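Local structure of fibrinogen alpha subunit (Gallus gallus, 1M1J) at residues E143-M148 and D180-H185. The protein is probably cleaved by thrombin and then polymerizes, together with the fibrinogen beta and gamma chains, into the insoluble fibrin matrix of blood clots. Numbering follows the deposited sequence.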
loop_
_atom_site.group_PDB
_atom_site.type_symbol
_atom_site.label_atom_id
_atom_site.label_comp_id
_atom_site.label_asym_id
_atom_site.label_seq_id
_atom_site.Cartn_x
_atom_site.Cartn_y
_atom_site.Cartn_z
ATOM N N GLU D 143 0.112 -87.869 -103.378
ATOM C CA GLU D 143 -0.647 -88.084 -104.594
ATOM C C GLU D 143 0.183 -88.900 -105.574
ATOM O O GLU D 143 -0.360 -89.624 -106.410
ATOM C CB GLU D 143 -1.109 -86.756 -105.209
ATOM C CG GLU D 143 -0.030 -85.802 -105.661
ATOM C CD GLU D 143 -0.615 -84.469 -106.128
ATOM O OE1 GLU D 143 -1.385 -84.469 -107.112
ATOM O OE2 GLU D 143 -0.316 -83.421 -105.509
ATOM N N GLN D 144 1.503 -88.799 -105.457
ATOM C CA GLN D 144 2.388 -89.574 -106.319
ATOM C C GLN D 144 2.277 -91.042 -105.901
ATOM O O GLN D 144 2.255 -91.935 -106.744
ATOM C CB GLN D 144 3.835 -89.087 -106.192
ATOM C CG GLN D 144 4.837 -89.920 -106.985
ATOM C CD GLN D 144 6.197 -89.266 -107.079
ATOM O OE1 GLN D 144 6.351 -88.208 -107.706
ATOM N NE2 GLN D 144 7.198 -89.885 -106.453
ATOM N N VAL D 145 2.196 -91.292 -104.596
ATOM C CA VAL D 145 2.062 -92.659 -104.111
ATOM C C VAL D 145 0.741 -93.250 -104.602
ATOM O O VAL D 145 0.579 -94.466 -104.653
ATOM C CB VAL D 145 2.104 -92.727 -102.570
ATOM C CG1 VAL D 145 1.736 -94.119 -102.095
ATOM C CG2 VAL D 145 3.496 -92.384 -102.071
ATOM N N VAL D 146 -0.206 -92.390 -104.963
ATOM C CA VAL D 146 -1.497 -92.860 -105.463
ATOM C C VAL D 146 -1.383 -93.239 -106.936
ATOM O O VAL D 146 -1.789 -94.328 -107.340
ATOM C CB VAL D 146 -2.606 -91.773 -105.292
ATOM C CG1 VAL D 146 -3.796 -92.057 -106.219
ATOM C CG2 VAL D 146 -3.086 -91.760 -103.852
ATOM N N GLU D 147 -0.829 -92.329 -107.729
ATOM C CA GLU D 147 -0.653 -92.549 -109.155
ATOM C C GLU D 147 0.264 -93.738 -109.404
ATOM O O GLU D 147 0.059 -94.502 -110.344
ATOM C CB GLU D 147 -0.052 -91.306 -109.802
ATOM C CG GLU D 147 0.120 -91.394 -111.307
ATOM C CD GLU D 147 0.683 -90.110 -111.887
ATOM O OE1 GLU D 147 0.758 -89.983 -113.129
ATOM O OE2 GLU D 147 1.052 -89.220 -111.092
ATOM N N MET D 148 1.269 -93.882 -108.547
ATOM C CA MET D 148 2.245 -94.954 -108.661
ATOM C C MET D 148 1.625 -96.323 -108.404
ATOM O O MET D 148 1.792 -97.237 -109.205
ATOM C CB MET D 148 3.397 -94.714 -107.682
ATOM C CG MET D 148 4.680 -95.455 -108.017
ATOM S SD MET D 148 5.535 -94.808 -109.471
ATOM C CE MET D 148 4.764 -95.737 -110.736
ATOM N N ASP D 180 1.960 -100.262 -98.759
ATOM C CA ASP D 180 1.371 -100.065 -97.440
ATOM C C ASP D 180 2.449 -99.702 -96.419
ATOM O O ASP D 180 2.162 -99.109 -95.374
ATOM C CB ASP D 180 0.587 -101.307 -96.989
ATOM C CG ASP D 180 1.449 -102.543 -96.878
ATOM O OD1 ASP D 180 2.476 -102.500 -96.164
ATOM O OD2 ASP D 180 1.085 -103.564 -97.500
ATOM N N ASN D 181 3.691 -100.049 -96.734
ATOM C CA ASN D 181 4.805 -99.737 -95.854
ATOM C C ASN D 181 5.181 -98.272 -96.081
ATOM O O ASN D 181 5.590 -97.562 -95.158
ATOM C CB ASN D 181 5.987 -100.653 -96.163
ATOM C CG ASN D 181 7.057 -100.601 -95.094
ATOM O OD1 ASN D 181 7.995 -101.396 -95.102
ATOM N ND2 ASN D 181 6.924 -99.660 -94.165
ATOM N N ILE D 182 5.039 -97.821 -97.323
ATOM C CA ILE D 182 5.330 -96.437 -97.660
ATOM C C ILE D 182 4.256 -95.589 -97.011
ATOM O O ILE D 182 4.549 -94.596 -96.350
ATOM C CB ILE D 182 5.261 -96.187 -99.174
ATOM C CG1 ILE D 182 6.353 -96.979 -99.885
ATOM C CG2 ILE D 182 5.378 -94.705 -99.459
ATOM C CD1 ILE D 182 7.723 -96.762 -99.302
ATOM N N GLN D 183 3.004 -95.995 -97.209
ATOM C CA GLN D 183 1.872 -95.271 -96.649
ATOM C C GLN D 183 1.967 -95.245 -95.130
ATOM O O GLN D 183 1.377 -94.388 -94.472
ATOM C CB GLN D 183 0.558 -95.921 -97.082
ATOM C CG GLN D 183 -0.659 -95.055 -96.810
ATOM C CD GLN D 183 -0.605 -93.714 -97.537
ATOM O OE1 GLN D 183 -0.807 -93.635 -98.756
ATOM N NE2 GLN D 183 -0.323 -92.650 -96.786
ATOM N N LYS D 184 2.716 -96.188 -94.574
ATOM C CA LYS D 184 2.895 -96.239 -93.137
ATOM C C LYS D 184 3.708 -95.006 -92.742
ATOM O O LYS D 184 3.391 -94.328 -91.765
ATOM C CB LYS D 184 3.639 -97.513 -92.747
ATOM C CG LYS D 184 3.413 -97.954 -91.314
ATOM C CD LYS D 184 4.052 -99.313 -91.049
ATOM C CE LYS D 184 3.590 -100.366 -92.059
ATOM N NZ LYS D 184 2.104 -100.477 -92.137
ATOM N N HIS D 185 4.751 -94.714 -93.515
ATOM C CA HIS D 185 5.598 -93.553 -93.255
ATOM C C HIS D 185 4.859 -92.236 -93.460
ATOM O O HIS D 185 4.917 -91.357 -92.608
ATOM C CB HIS D 185 6.833 -93.569 -94.155
ATOM C CG HIS D 185 7.854 -94.589 -93.767
ATOM N ND1 HIS D 185 8.303 -94.736 -92.472
ATOM C CD2 HIS D 185 8.543 -95.488 -94.508
ATOM C CE1 HIS D 185 9.224 -95.681 -92.432
ATOM N NE2 HIS D 185 9.389 -96.153 -93.655
#
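Val-145 reaches from helix 82-160 to Ile-182 on helix 178-191, and one pair of methyl groups makes the apolar touch: Val-145 CG2 lies 4.0 Å from Ile-182 CG2. The CB of Val-145 projects toward helix 178-191. Ile-182 also starts out toward the partner helix, but its longer branch turns away: with chi1 at -65° CG1 lies beside the backbone N and anti to the carbonyl carbon, which leaves the CG2 methyl, anti to the backbone N, to meet the valine. Gln-183, one residue on, flanks the pair; its side chain leaves to one side and curls toward the valine, so that the amide group comes near Val-145 CG1. No hydrogen bond ties the two segments together, and the closest CA atoms across them, those of Val-145 and Gln-183, are 7.9 Å apart, so the contact is made by side chains. Tyr-179, a turn before Gln-183, extends the seam by packing on both Val-145 and Met-148. Val-145 also rests on an apolar side chain of another chain in the assembly. Here the alpha chain doubles back on its own long helix, adding a fourth strand to the three-chain coiled coil of fibrinogen.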